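Local coordinates for protein pyridoxamine 5-phosphate-dependent dehydrase (Escherichia coli, PDB 3B8X) that removes the C3'-hydroxyl group from GDP-4-keto-6-deoxy-D-mannose by a combined transamination and deoxygenation, a step in the biosynthesis of the O-antigen sugar L-colitose, at residues L158-C163 against G176-M181; G48-V53 against V201-E206. The protein carries 1 engineered substitution. One frame throughout, in Å; residues are numbered along the deposited sequence.

In the fold
Contacts 1 and 2 belong to the large mixed sheet of a PLP-dependent aminotransferase fold, their centres about 11 Å apart. Strand 181-185 lies between strand 157-161 of contact 1 and strand 198-202, which pairs on its other side with strand 51-55 to make contact 2. A sodium ion joins the loops, bound by Thr177 O from contact 1 and Asp203 OD2 from contact 2, with four waters completing the shell. The two also meet directly, Leu180 O lying 2.7 Å from Thr202 OG1, a probable hydrogen bond. Contact 1 reaches the bound cofactor-sugar adduct through Asp161 and Cys163, whereas in contact 2 the side chain of Val201 stays about 14 Å from it.

Contact 1 (L158-C163 against G176-M181). With NA (sodium ion), chain N; G4M ([(2R,3S,4R,5R)-5-(2-amino-6-oxo-1,6-dihydro-9H-purin-9-yl)-3,4-dihydroxytetrahydrofuran-2-yl]methyl (2R,3S,4S,5S,6R)-3,4-dihydroxy-5-[({3-hydroxy-2-methyl-5-[(phosphonooxy)methyl]pyridin-4-yl}methyl)amino]-6-methyltetrahydro-2H-pyran-2-yl dihydrogen diphosphate), chain O.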
# COMPACT_ATOMS: atom_id res chain seq x y z
N LEU B 158 -10.58 -20.86 -5.70
CA LEU B 158 -11.51 -19.82 -6.13
C LEU B 158 -11.28 -18.59 -5.26
O LEU B 158 -11.30 -18.67 -4.00
CB LEU B 158 -12.96 -20.30 -5.91
CG LEU B 158 -14.06 -19.29 -6.17
CD1 LEU B 158 -14.11 -18.89 -7.65
CD2 LEU B 158 -15.38 -19.79 -5.68
N LEU B 159 -11.07 -17.45 -5.95
CA LEU B 159 -10.89 -16.17 -5.25
C LEU B 159 -11.95 -15.25 -5.76
O LEU B 159 -12.36 -15.44 -6.88
CB LEU B 159 -9.57 -15.57 -5.66
CG LEU B 159 -8.46 -16.50 -5.17
CD1 LEU B 159 -7.12 -16.07 -5.73
CD2 LEU B 159 -8.48 -16.60 -3.64
N GLU B 160 -12.37 -14.23 -5.02
CA GLU B 160 -13.33 -13.27 -5.58
C GLU B 160 -12.74 -11.91 -5.35
O GLU B 160 -12.20 -11.64 -4.27
CB GLU B 160 -14.62 -13.24 -4.77
CG GLU B 160 -15.63 -14.31 -5.10
CD GLU B 160 -16.81 -14.28 -4.13
OE1 GLU B 160 -17.78 -13.53 -4.36
OE2 GLU B 160 -16.74 -14.96 -3.08
N ASP B 161 -12.82 -11.05 -6.35
CA ASP B 161 -12.44 -9.67 -6.16
C ASP B 161 -13.86 -9.09 -6.02
O ASP B 161 -14.61 -9.09 -6.98
CB ASP B 161 -11.71 -9.09 -7.39
CG ASP B 161 -11.58 -7.54 -7.32
OD1 ASP B 161 -12.38 -6.97 -6.55
OD2 ASP B 161 -10.71 -6.92 -8.02
N ASN B 162 -14.26 -8.75 -4.79
CA ASN B 162 -15.57 -8.19 -4.54
C ASN B 162 -15.59 -6.68 -4.25
O ASN B 162 -16.52 -6.17 -3.64
CB ASN B 162 -16.29 -8.88 -3.39
CG ASN B 162 -17.85 -8.82 -3.54
OD1 ASN B 162 -18.40 -9.00 -4.63
ND2 ASN B 162 -18.54 -8.56 -2.44
N CYS B 163 -14.66 -5.96 -4.84
CA CYS B 163 -14.58 -4.55 -4.62
C CYS B 163 -15.71 -3.73 -5.23
O CYS B 163 -15.87 -2.57 -4.84
CB CYS B 163 -13.18 -4.06 -5.06
SG CYS B 163 -11.82 -4.67 -4.00
N GLY B 176 -18.33 -12.28 -2.08
CA GLY B 176 -17.08 -12.16 -1.34
C GLY B 176 -16.83 -13.40 -0.47
O GLY B 176 -15.70 -13.67 -0.04
N THR B 177 -17.88 -14.14 -0.16
CA THR B 177 -17.69 -15.30 0.71
C THR B 177 -17.68 -16.68 0.05
O THR B 177 -17.55 -17.71 0.72
CB THR B 177 -18.70 -15.31 1.86
OG1 THR B 177 -20.00 -15.62 1.32
CG2 THR B 177 -18.73 -13.92 2.55
N PHE B 178 -17.82 -16.71 -1.26
CA PHE B 178 -17.79 -17.99 -1.95
C PHE B 178 -16.36 -18.53 -2.10
O PHE B 178 -16.11 -19.73 -1.96
CB PHE B 178 -18.43 -17.80 -3.31
CG PHE B 178 -19.90 -17.46 -3.23
CD1 PHE B 178 -20.33 -16.13 -3.05
CD2 PHE B 178 -20.86 -18.45 -3.33
CE1 PHE B 178 -21.66 -15.82 -2.99
CE2 PHE B 178 -22.21 -18.12 -3.25
CZ PHE B 178 -22.60 -16.82 -3.14
N GLY B 179 -15.42 -17.61 -2.33
CA GLY B 179 -14.02 -17.91 -2.53
C GLY B 179 -13.26 -18.30 -1.26
O GLY B 179 -13.75 -18.15 -0.13
N LEU B 180 -12.06 -18.81 -1.46
CA LEU B 180 -11.16 -19.09 -0.34
C LEU B 180 -10.90 -17.74 0.34
O LEU B 180 -10.78 -17.62 1.58
CB LEU B 180 -9.85 -19.65 -0.90
CG LEU B 180 -8.71 -19.60 0.10
CD1 LEU B 180 -9.02 -20.52 1.29
CD2 LEU B 180 -7.42 -19.97 -0.60
N MET B 181 -10.80 -16.71 -0.50
CA MET B 181 -10.67 -15.30 -0.08
C MET B 181 -11.59 -14.43 -0.89
O MET B 181 -11.89 -14.74 -2.06
CB MET B 181 -9.25 -14.77 -0.26
CG MET B 181 -8.39 -15.04 0.98
SD MET B 181 -6.67 -14.58 0.80
CE MET B 181 -6.10 -15.85 -0.26
NA NA N . -16.76 -18.64 2.88
OP3 G4M O . -10.08 1.70 -5.32
PL G4M O . -9.59 0.48 -4.44
OP1 G4M O . -7.97 0.36 -4.38
OP2 G4M O . -10.16 0.65 -2.95
OP4 G4M O . -10.26 -0.89 -5.01
C5B G4M O . -9.58 -1.25 -6.18
C5L G4M O . -10.49 -2.11 -6.97
C6L G4M O . -10.27 -3.47 -7.02
N1L G4M O . -11.03 -4.23 -7.77
C2L G4M O . -12.03 -3.77 -8.49
C2A G4M O . -12.83 -4.70 -9.37
C3L G4M O . -12.37 -2.42 -8.48
O3L G4M O . -13.36 -2.00 -9.29
C4L G4M O . -11.59 -1.55 -7.65
C4A G4M O . -11.83 -0.17 -7.59
N4A G4M O . -12.74 0.35 -8.36
C4G G4M O . -13.05 1.73 -8.21
C5G G4M O . -13.45 2.35 -9.52
C6G G4M O . -14.52 1.51 -10.22
O5G G4M O . -14.06 3.57 -9.09
C3G G4M O . -11.86 2.53 -7.68
O3G G4M O . -12.11 2.82 -6.31
C2G G4M O . -11.75 3.88 -8.44
O2G G4M O . -10.91 4.82 -7.76
C1G G4M O . -13.12 4.51 -8.61
O1G G4M O . -12.99 5.42 -9.69
P2 G4M O . -13.76 6.81 -9.63
O3P G4M O . -15.30 6.56 -9.21
O4P G4M O . -13.82 7.41 -11.14
OPP G4M O . -12.91 7.65 -8.55
P G4M O . -13.31 9.21 -8.50
O1P G4M O . -13.30 10.08 -9.86
O2P G4M O . -12.16 9.74 -7.52
O5' G4M O . -14.60 9.39 -7.60
C5' G4M O . -15.77 9.35 -8.38
C4' G4M O . -16.60 10.57 -8.02
O4' G4M O . -16.56 10.78 -6.57
C3' G4M O . -15.98 11.84 -8.65
O3' G4M O . -17.06 12.72 -8.92
C2' G4M O . -15.06 12.38 -7.53
O2' G4M O . -14.97 13.80 -7.66
C1' G4M O . -15.90 12.04 -6.31
N9 G4M O . -15.08 11.95 -5.10
C8 G4M O . -14.12 11.02 -4.85
N7 G4M O . -13.64 11.23 -3.65
C4 G4M O . -15.21 12.75 -4.00
C5 G4M O . -14.27 12.29 -3.04
C6 G4M O . -14.20 12.95 -1.76
O6 G4M O . -13.42 12.62 -0.88
N3 G4M O . -15.99 13.80 -3.71
C2 G4M O . -15.89 14.41 -2.54
N1 G4M O . -15.02 14.01 -1.56
N2 G4M O . -16.69 15.48 -2.28
O HOH W 1 -14.78 -19.61 1.66
O HOH W 2 -17.53 -20.92 2.12
O HOH W 3 -15.33 -16.40 3.45
O HOH W 4 -18.77 -17.93 4.41
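Glu160 reaches from its strand into the loop 176-179, where its carboxylate gathers backbone N-H groups. CB lies 4.1 Å from Met181 O, the atom that accepts from Glu160 N. CG stands anti to the carbonyl carbon (chi1 -83°), and the extended chain beyond it carries CD to the start of this loop, 3.2 Å from Gly176 N. There OE1 accepts from Gly176 N at 2.7 Å, a bond that arrives from above the carboxylate plane. OE2 is gripped twice: Phe178 N comes nearly along the C-O axis at 2.7 Å but with an N-H...O angle of 131°, well short of straight, while Gly179 N, at 3.1 Å, approaches on the anti side. The same oxygen lies at the edge of the Phe178 ring. These N-H groups should offset the carboxylate's charge and hold the loop in shape. Farther along the loop, Leu180 N donates to Leu158 O at 2.7 Å, and Leu159 lies alongside Met181, CD2 being 3.9 Å from Met181 CB. On the other side of the strand from Glu160, Asp161 OD2 is 2.7 Å from the adduct's pyridine nitrogen N1L, the aspartate-pyridine pairing familiar from this fold. Asn136 also bonds to Glu160 OE1, tying the carboxylate to the residue that follows strand 129-135. That strand flanks 157-161 within the sheet, and helix 144-151 packs on Leu158 and Glu160, with Phe144 stacked on Phe178.

Contact 2 (G48-V53 against V201-E206); sequences GSKYAV and VTDDEE. With NA (sodium ion), chain N.
Tyr51 and Thr202 form an antiparallel hydrogen-bonded pair: Tyr51 N reaches Thr202 O at 2.8 Å, and Thr202 N returns to Tyr51 O at 3.2 Å. Two residues, Lys50 and Tyr51, stand opposite the single Thr202, which makes a classic beta bulge at the start of the edge strand. The close-packed side is that of Val201, Ala52 and Ser49. Ser49 OG, set between its own backbone N and carbonyl carbon (chi1 57°), bonds to Tyr51 O from the face of that carbonyl opposite Thr202 N, and lies 3.4 Å from Val201 CB. Phe43 and Ala44 of helix 34-47 cover this side. The Tyr51 ring turns to the other face of the sheet, its CE1 edge 3.4 Å from Asp203 O and its OH 3.3 Å from Glu205 CB at the start of helix 205-214; Tyr208 stacks on it. Toward solvent the contact is more hydrated and polar, and looseness is confined to the outer Lys50 side chain. As modelled, Lys50 NZ is 6.3 Å from Asp203 OD1 and makes no ion pair with it. Instead, OD1 accepts from Lys50 N at 2.6 Å and from a water that also bonds to Gly48 O. The other oxygen, OD2, binds sodium. One carboxylate thus divides its work between bulge and metal, and the ion probably balances part of its negative charge.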
# COMPACT_ATOMS: atom_id res chain seq x y z
N GLY B 48 -20.68 -12.89 6.77
CA GLY B 48 -20.71 -14.30 7.06
C GLY B 48 -19.38 -14.97 6.81
O GLY B 48 -19.35 -16.12 6.41
N SER B 49 -18.27 -14.30 7.09
CA SER B 49 -16.97 -14.99 6.96
C SER B 49 -16.41 -15.22 8.38
O SER B 49 -16.80 -14.55 9.33
CB SER B 49 -15.98 -14.16 6.13
OG SER B 49 -15.84 -12.89 6.73
N LYS B 50 -15.49 -16.15 8.56
CA LYS B 50 -15.00 -16.28 9.92
C LYS B 50 -14.10 -15.11 10.24
O LYS B 50 -14.05 -14.67 11.38
CB LYS B 50 -14.21 -17.56 10.16
CG LYS B 50 -14.89 -18.81 9.58
CD LYS B 50 -14.01 -20.05 9.67
CE LYS B 50 -14.45 -20.98 10.80
NZ LYS B 50 -13.60 -20.86 12.03
N TYR B 51 -13.37 -14.64 9.24
CA TYR B 51 -12.40 -13.61 9.51
C TYR B 51 -12.47 -12.47 8.54
O TYR B 51 -12.86 -12.64 7.39
CB TYR B 51 -11.02 -14.21 9.33
CG TYR B 51 -10.78 -15.42 10.15
CD1 TYR B 51 -10.75 -16.68 9.57
CD2 TYR B 51 -10.52 -15.30 11.51
CE1 TYR B 51 -10.52 -17.79 10.34
CE2 TYR B 51 -10.24 -16.40 12.27
CZ TYR B 51 -10.25 -17.64 11.67
OH TYR B 51 -9.98 -18.73 12.45
N ALA B 52 -11.94 -11.33 8.99
CA ALA B 52 -11.83 -10.14 8.15
C ALA B 52 -10.53 -9.41 8.50
O ALA B 52 -10.14 -9.35 9.68
CB ALA B 52 -13.03 -9.22 8.38
N VAL B 53 -9.81 -8.95 7.47
CA VAL B 53 -8.57 -8.18 7.65
C VAL B 53 -8.68 -6.90 6.85
O VAL B 53 -8.65 -6.95 5.64
CB VAL B 53 -7.28 -8.86 7.18
CG1 VAL B 53 -6.11 -7.92 7.42
CG2 VAL B 53 -7.00 -10.20 7.91
N VAL B 201 -11.56 -11.11 3.36
CA VAL B 201 -12.29 -11.99 4.25
C VAL B 201 -11.93 -13.43 3.85
O VAL B 201 -11.58 -13.71 2.69
CB VAL B 201 -13.84 -11.76 4.17
CG1 VAL B 201 -14.18 -10.29 4.31
CG2 VAL B 201 -14.39 -12.31 2.86
N THR B 202 -11.97 -14.32 4.84
CA THR B 202 -11.67 -15.74 4.65
C THR B 202 -12.22 -16.52 5.84
O THR B 202 -12.68 -15.94 6.85
CB THR B 202 -10.17 -16.00 4.39
OG1 THR B 202 -9.92 -17.39 4.18
CG2 THR B 202 -9.32 -15.47 5.54
N ASP B 203 -12.26 -17.84 5.66
CA ASP B 203 -12.74 -18.72 6.72
C ASP B 203 -11.52 -19.50 7.17
O ASP B 203 -11.56 -20.19 8.18
CB ASP B 203 -13.82 -19.66 6.21
CG ASP B 203 -15.13 -18.98 6.04
OD1 ASP B 203 -15.42 -17.93 6.71
OD2 ASP B 203 -15.90 -19.53 5.24
N ASP B 204 -10.44 -19.37 6.42
CA ASP B 204 -9.18 -20.03 6.69
C ASP B 204 -8.31 -19.34 7.74
O ASP B 204 -7.80 -18.24 7.52
CB ASP B 204 -8.42 -20.21 5.38
CG ASP B 204 -7.29 -21.22 5.50
OD1 ASP B 204 -6.28 -20.94 6.21
OD2 ASP B 204 -7.43 -22.32 4.92
N GLU B 205 -8.12 -20.02 8.87
CA GLU B 205 -7.30 -19.49 9.94
C GLU B 205 -5.84 -19.27 9.57
O GLU B 205 -5.24 -18.32 10.08
CB GLU B 205 -7.41 -20.34 11.21
CG GLU B 205 -6.55 -19.83 12.36
CD GLU B 205 -6.79 -20.61 13.66
OE1 GLU B 205 -7.01 -21.83 13.54
OE2 GLU B 205 -6.76 -20.00 14.75
N GLU B 206 -5.26 -20.13 8.71
CA GLU B 206 -3.85 -19.95 8.28
C GLU B 206 -3.70 -18.71 7.39
O GLU B 206 -2.78 -17.90 7.57
CB GLU B 206 -3.25 -21.14 7.52
CG GLU B 206 -1.73 -20.97 7.27
CD GLU B 206 -1.15 -22.01 6.31
OE1 GLU B 206 -1.97 -22.66 5.64
OE2 GLU B 206 0.10 -22.13 6.17
NA NA N . -16.76 -18.64 2.88
O HOH W 5 -17.86 -18.32 7.70
O HOH W 4 -18.77 -17.93 4.41
O HOH W 1 -14.78 -19.61 1.66
O HOH W 2 -17.53 -20.92 2.12
O HOH W 3 -15.33 -16.40 3.45